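Amphinase-2 (Rana pipiens, PDB 2P7S) hydrolyses RNA as a secreted endonuclease, including poly(U), poly(C) and the dinucleotides CpA and UpA, and is cytotoxic to cultured carcinoma cells. Local coordinates at residues D5-T17 with C97-V109. Numbering follows the deposited sequence.
Sequences DREWEKFKTKHIT and CITCRDNYPVHFV. With ACT (acetate ion), chain D.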
loop_
_atom_site.group_PDB
_atom_site.type_symbol
_atom_site.label_atom_id
_atom_site.label_comp_id
_atom_site.label_asym_id
_atom_site.label_seq_id
_atom_site.Cartn_x
_atom_site.Cartn_y
_atom_site.Cartn_z
ATOM N N ASP A 5 -14.125 -2.518 9.323
ATOM C CA ASP A 5 -14.050 -1.070 8.967
ATOM C C ASP A 5 -13.857 -0.919 7.454
ATOM O O ASP A 5 -12.913 -1.472 6.884
ATOM C CB ASP A 5 -12.885 -0.409 9.702
ATOM C CG ASP A 5 -12.853 1.087 9.502
ATOM O OD1 ASP A 5 -13.519 1.803 10.283
ATOM O OD2 ASP A 5 -12.177 1.549 8.553
ATOM N N ARG A 6 -14.742 -0.156 6.814
ATOM C CA ARG A 6 -14.692 0.044 5.367
ATOM C C ARG A 6 -13.393 0.637 4.819
ATOM O O ARG A 6 -12.825 0.109 3.856
ATOM C CB ARG A 6 -15.867 0.899 4.928
ATOM N N GLU A 7 -12.936 1.737 5.407
ATOM C CA GLU A 7 -11.707 2.384 4.958
ATOM C C GLU A 7 -10.491 1.464 5.091
ATOM O O GLU A 7 -9.626 1.440 4.214
ATOM C CB GLU A 7 -11.484 3.690 5.732
ATOM C CG GLU A 7 -12.500 4.780 5.380
ATOM C CD GLU A 7 -12.277 6.075 6.147
ATOM O OE1 GLU A 7 -12.441 6.083 7.385
ATOM O OE2 GLU A 7 -11.932 7.089 5.511
ATOM N N TRP A 8 -10.432 0.713 6.187
ATOM C CA TRP A 8 -9.348 -0.240 6.433
ATOM C C TRP A 8 -9.391 -1.342 5.375
ATOM O O TRP A 8 -8.363 -1.702 4.800
ATOM C CB TRP A 8 -9.510 -0.867 7.824
ATOM C CG TRP A 8 -8.606 -2.054 8.151
ATOM C CD1 TRP A 8 -8.983 -3.209 8.783
ATOM C CD2 TRP A 8 -7.184 -2.159 7.952
ATOM N NE1 TRP A 8 -7.893 -4.018 8.996
ATOM C CE2 TRP A 8 -6.777 -3.399 8.497
ATOM C CE3 TRP A 8 -6.217 -1.327 7.370
ATOM C CZ2 TRP A 8 -5.440 -3.827 8.479
ATOM C CZ3 TRP A 8 -4.886 -1.756 7.353
ATOM C CH2 TRP A 8 -4.514 -2.995 7.905
ATOM N N GLU A 9 -10.583 -1.878 5.126
ATOM C CA GLU A 9 -10.736 -2.947 4.138
ATOM C C GLU A 9 -10.249 -2.483 2.768
ATOM O O GLU A 9 -9.572 -3.224 2.057
ATOM C CB GLU A 9 -12.198 -3.398 4.043
ATOM C CG GLU A 9 -12.721 -4.142 5.267
ATOM C CD GLU A 9 -11.969 -5.437 5.549
ATOM O OE1 GLU A 9 -11.637 -6.157 4.582
ATOM O OE2 GLU A 9 -11.723 -5.744 6.740
ATOM N N LYS A 10 -10.592 -1.251 2.405
ATOM C CA LYS A 10 -10.174 -0.706 1.122
ATOM C C LYS A 10 -8.653 -0.550 1.091
ATOM O O LYS A 10 -8.021 -0.832 0.070
ATOM C CB LYS A 10 -10.837 0.649 0.874
ATOM C CG LYS A 10 -10.569 1.218 -0.510
ATOM C CD LYS A 10 -11.140 2.617 -0.648
ATOM C CE LYS A 10 -10.831 3.207 -2.012
ATOM N NZ LYS A 10 -11.318 4.610 -2.132
ATOM N N PHE A 11 -8.070 -0.106 2.205
ATOM C CA PHE A 11 -6.622 0.071 2.288
ATOM C C PHE A 11 -5.903 -1.267 2.111
ATOM O O PHE A 11 -4.926 -1.352 1.365
ATOM C CB PHE A 11 -6.218 0.678 3.638
ATOM C CG PHE A 11 -4.732 0.877 3.795
ATOM C CD1 PHE A 11 -4.151 2.120 3.568
ATOM C CD2 PHE A 11 -3.911 -0.185 4.164
ATOM C CE1 PHE A 11 -2.766 2.305 3.710
ATOM C CE2 PHE A 11 -2.533 -0.013 4.307
ATOM C CZ PHE A 11 -1.959 1.235 4.078
ATOM N N LYS A 12 -6.376 -2.302 2.808
ATOM C CA LYS A 12 -5.763 -3.631 2.714
ATOM C C LYS A 12 -5.815 -4.162 1.285
ATOM O O LYS A 12 -4.835 -4.702 0.770
ATOM C CB LYS A 12 -6.477 -4.638 3.626
ATOM C CG LYS A 12 -6.160 -4.515 5.110
ATOM C CD LYS A 12 -6.799 -5.656 5.910
ATOM C CE LYS A 12 -8.319 -5.567 5.892
ATOM N NZ LYS A 12 -8.963 -6.712 6.612
ATOM N N THR A 13 -6.976 -4.012 0.658
ATOM C CA THR A 13 -7.187 -4.493 -0.700
ATOM C C THR A 13 -6.273 -3.779 -1.690
ATOM O O THR A 13 -5.627 -4.407 -2.524
ATOM C CB THR A 13 -8.670 -4.289 -1.136
ATOM O OG1 THR A 13 -9.527 -5.116 -0.335
ATOM C CG2 THR A 13 -8.859 -4.665 -2.605
ATOM N N LYS A 14 -6.212 -2.460 -1.571
ATOM C CA LYS A 14 -5.407 -1.655 -2.466
ATOM C C LYS A 14 -3.896 -1.659 -2.211
ATOM O O LYS A 14 -3.118 -1.544 -3.155
ATOM C CB LYS A 14 -5.908 -0.206 -2.439
ATOM C CG LYS A 14 -5.267 0.682 -3.494
ATOM C CD LYS A 14 -5.886 2.075 -3.530
ATOM C CE LYS A 14 -5.330 2.866 -4.704
ATOM N NZ LYS A 14 -5.839 4.258 -4.725
ATOM N N HIS A 15 -3.482 -1.813 -0.956
ATOM C CA HIS A 15 -2.061 -1.739 -0.624
ATOM C C HIS A 15 -1.344 -2.909 0.016
ATOM O O HIS A 15 -0.114 -2.913 0.052
ATOM C CB HIS A 15 -1.821 -0.522 0.273
ATOM C CG HIS A 15 -2.178 0.773 -0.375
ATOM N ND1 HIS A 15 -1.444 1.303 -1.409
ATOM C CD2 HIS A 15 -3.204 1.630 -0.158
ATOM C CE1 HIS A 15 -2.000 2.433 -1.804
ATOM N NE2 HIS A 15 -3.070 2.655 -1.063
ATOM N N ILE A 16 -2.066 -3.885 0.549
ATOM C CA ILE A 16 -1.371 -4.989 1.187
ATOM C C ILE A 16 -1.420 -6.268 0.366
ATOM O O ILE A 16 -2.480 -6.680 -0.109
ATOM C CB ILE A 16 -1.920 -5.252 2.604
ATOM C CG1 ILE A 16 -1.885 -3.950 3.416
ATOM C CG2 ILE A 16 -1.060 -6.304 3.300
ATOM C CD1 ILE A 16 -2.260 -4.104 4.879
ATOM N N THR A 17 -0.259 -6.886 0.186
ATOM C CA THR A 17 -0.198 -8.114 -0.586
ATOM C C THR A 17 0.537 -9.241 0.125
ATOM O O THR A 17 1.535 -9.015 0.822
ATOM C CB THR A 17 0.470 -7.890 -1.970
ATOM O OG1 THR A 17 0.424 -9.118 -2.710
ATOM C CG2 THR A 17 1.921 -7.458 -1.819
ATOM N N CYS A 97 4.593 6.149 5.140
ATOM C CA CYS A 97 3.824 7.211 5.756
ATOM C C CYS A 97 2.379 6.974 5.358
ATOM O O CYS A 97 2.052 6.928 4.169
ATOM C CB CYS A 97 4.294 8.583 5.249
ATOM S SG CYS A 97 3.240 9.940 5.852
ATOM N N ILE A 98 1.517 6.812 6.355
ATOM C CA ILE A 98 0.108 6.557 6.094
ATOM C C ILE A 98 -0.781 7.472 6.917
ATOM O O ILE A 98 -0.331 8.099 7.880
ATOM C CB ILE A 98 -0.274 5.093 6.450
ATOM C CG1 ILE A 98 -0.084 4.860 7.949
ATOM C CG2 ILE A 98 0.578 4.114 5.660
ATOM C CD1 ILE A 98 -0.476 3.469 8.412
ATOM N N THR A 99 -2.044 7.559 6.526
ATOM C CA THR A 99 -2.998 8.362 7.276
ATOM C C THR A 99 -3.771 7.340 8.087
ATOM O O THR A 99 -4.180 6.306 7.558
ATOM C CB THR A 99 -4.002 9.100 6.375
ATOM O OG1 THR A 99 -3.296 9.899 5.421
ATOM C CG2 THR A 99 -4.903 10.000 7.216
ATOM N N CYS A 100 -3.944 7.624 9.371
ATOM C CA CYS A 100 -4.678 6.742 10.264
ATOM C C CYS A 100 -5.994 7.404 10.620
ATOM O O CYS A 100 -6.097 8.633 10.625
ATOM C CB CYS A 100 -3.924 6.536 11.578
ATOM S SG CYS A 100 -2.316 5.697 11.523
ATOM N N ARG A 101 -6.996 6.578 10.901
ATOM C CA ARG A 101 -8.297 7.053 11.360
ATOM C C ARG A 101 -8.300 6.277 12.666
ATOM O O ARG A 101 -8.682 5.107 12.702
ATOM C CB ARG A 101 -9.428 6.582 10.447
ATOM C CG ARG A 101 -10.778 7.270 10.718
ATOM C CD ARG A 101 -11.432 6.767 11.997
ATOM N NE ARG A 101 -11.881 5.382 11.868
ATOM C CZ ARG A 101 -12.324 4.639 12.880
ATOM N NH1 ARG A 101 -12.379 5.143 14.105
ATOM N NH2 ARG A 101 -12.710 3.386 12.665
ATOM N N ASP A 102 -7.814 6.919 13.725
ATOM C CA ASP A 102 -7.688 6.271 15.020
ATOM C C ASP A 102 -6.751 5.061 14.851
ATOM O O ASP A 102 -5.600 5.225 14.434
ATOM C CB ASP A 102 -9.061 5.842 15.555
ATOM C CG ASP A 102 -9.953 7.034 15.904
ATOM O OD1 ASP A 102 -9.497 7.927 16.649
ATOM O OD2 ASP A 102 -11.107 7.077 15.435
ATOM N N ASN A 103 -7.234 3.852 15.135
ATOM C CA ASN A 103 -6.386 2.662 15.037
ATOM C C ASN A 103 -6.332 1.971 13.669
ATOM O O ASN A 103 -5.688 0.930 13.523
ATOM C CB ASN A 103 -6.805 1.644 16.108
ATOM C CG ASN A 103 -8.255 1.186 15.958
ATOM O OD1 ASN A 103 -9.160 1.990 15.696
ATOM N ND2 ASN A 103 -8.483 -0.111 16.145
ATOM N N TYR A 104 -6.981 2.557 12.667
ATOM C CA TYR A 104 -7.009 1.964 11.326
ATOM C C TYR A 104 -6.293 2.717 10.199
ATOM O O TYR A 104 -6.504 3.909 10.010
ATOM C CB TYR A 104 -8.459 1.765 10.871
ATOM C CG TYR A 104 -9.208 0.689 11.610
ATOM C CD1 TYR A 104 -10.140 1.007 12.600
ATOM C CD2 TYR A 104 -8.977 -0.655 11.327
ATOM C CE1 TYR A 104 -10.823 0.002 13.290
ATOM C CE2 TYR A 104 -9.649 -1.659 12.007
ATOM C CZ TYR A 104 -10.566 -1.326 12.985
ATOM O OH TYR A 104 -11.209 -2.336 13.656
ATOM N N PRO A 105 -5.426 2.022 9.446
ATOM C CA PRO A 105 -4.745 2.707 8.338
ATOM C C PRO A 105 -5.839 2.971 7.302
ATOM O O PRO A 105 -6.635 2.075 7.007
ATOM C CB PRO A 105 -3.750 1.658 7.843
ATOM C CG PRO A 105 -3.415 0.890 9.088
ATOM C CD PRO A 105 -4.770 0.738 9.759
ATOM N N VAL A 106 -5.913 4.183 6.760
ATOM C CA VAL A 106 -6.939 4.476 5.768
ATOM C C VAL A 106 -6.407 5.029 4.450
ATOM O O VAL A 106 -7.102 4.998 3.439
ATOM C CB VAL A 106 -8.022 5.459 6.331
ATOM C CG1 VAL A 106 -8.689 4.845 7.556
ATOM C CG2 VAL A 106 -7.404 6.803 6.691
ATOM N N HIS A 107 -5.174 5.519 4.442
ATOM C CA HIS A 107 -4.635 6.071 3.201
ATOM C C HIS A 107 -3.123 5.961 3.139
ATOM O O HIS A 107 -2.431 6.191 4.129
ATOM C CB HIS A 107 -5.053 7.544 3.062
ATOM C CG HIS A 107 -4.632 8.179 1.771
ATOM N ND1 HIS A 107 -5.149 7.803 0.550
ATOM C CD2 HIS A 107 -3.736 9.165 1.514
ATOM C CE1 HIS A 107 -4.591 8.527 -0.405
ATOM N NE2 HIS A 107 -3.729 9.362 0.153
ATOM N N PHE A 108 -2.606 5.599 1.969
ATOM C CA PHE A 108 -1.164 5.501 1.804
ATOM C C PHE A 108 -0.685 6.847 1.272
ATOM O O PHE A 108 -1.096 7.273 0.196
ATOM C CB PHE A 108 -0.803 4.389 0.822
ATOM C CG PHE A 108 0.671 4.155 0.699
ATOM C CD1 PHE A 108 1.446 4.932 -0.158
ATOM C CD2 PHE A 108 1.293 3.181 1.465
ATOM C CE1 PHE A 108 2.821 4.737 -0.248
ATOM C CE2 PHE A 108 2.673 2.980 1.384
ATOM C CZ PHE A 108 3.434 3.760 0.528
ATOM N N VAL A 109 0.168 7.516 2.041
ATOM C CA VAL A 109 0.680 8.832 1.664
ATOM C C VAL A 109 1.949 8.758 0.817
ATOM O O VAL A 109 1.999 9.290 -0.295
ATOM C CB VAL A 109 0.968 9.687 2.929
ATOM C CG1 VAL A 109 1.480 11.079 2.533
ATOM C CG2 VAL A 109 -0.299 9.806 3.770
HETATM C C ACT D . -5.934 4.645 -0.017
HETATM O O ACT D . -6.712 5.553 -0.383
HETATM O OXT ACT D . -4.621 4.688 0.099
HETATM C CH3 ACT D . -6.585 3.317 0.341
HETATM O O HOH W 1 -12.090 4.355 9.353
HETATM O O HOH W 2 -9.231 3.519 2.637
#
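The axes of helix 6-15 and strand 104-109 approach to 6.8 Å at 55°, with Glu7 and Val106 the nearest CA pair; the strand forms a hairpin with strand 97-101. Phe11 fills the middle of the interface: with CG anti to the backbone N (chi1 180°), the ring has Pro105 CB over the centre of one face, 4.0 Å from the centroid, a CH-pi contact, and His15 CD2 over the rim of the opposite face. Trp8 CZ3 reaches Pro105 CD at 3.5 Å, and its CG meets Tyr104 CD2 with the two rings oblique, their planes at 45°. Pro105 O, enclosed here beside Trp8 and Phe11, has no polar partner. Asp5 lays its CB over the centre of the Tyr104 ring and its carboxylate nearly parallel to it. Arg101 NH2 donates to Asp5 OD1 (3.0 Å) in a salt bridge, reaching it from above the carboxylate plane, while OD2 accepts from Trp8 N in an Asx motif. This helix-on-hairpin packing belongs to the pancreatic ribonuclease fold, where it brings together the two histidines assigned by similarity as proton acceptor, His15, and proton donor, His107. An acetate, probably from the crystallisation liquor, lies between them: His15 NE2 and Phe108 N, at 2.8 and 2.9 Å, both donate to its OXT, and His107 ND1 to its O. Phe108 CB rests on one face of the His15 imidazole, 3.5 Å from the centroid, and Thr46 O receives His15 ND1, which together probably limit rotation of the ring. Water 2 bridges Glu7 O and Val106 O. Water 1 accepts from Arg101 NE within hydrogen-bonding distance of Asp5 OD2 and Glu7 OE1, the latter also salt-bridged to Arg65.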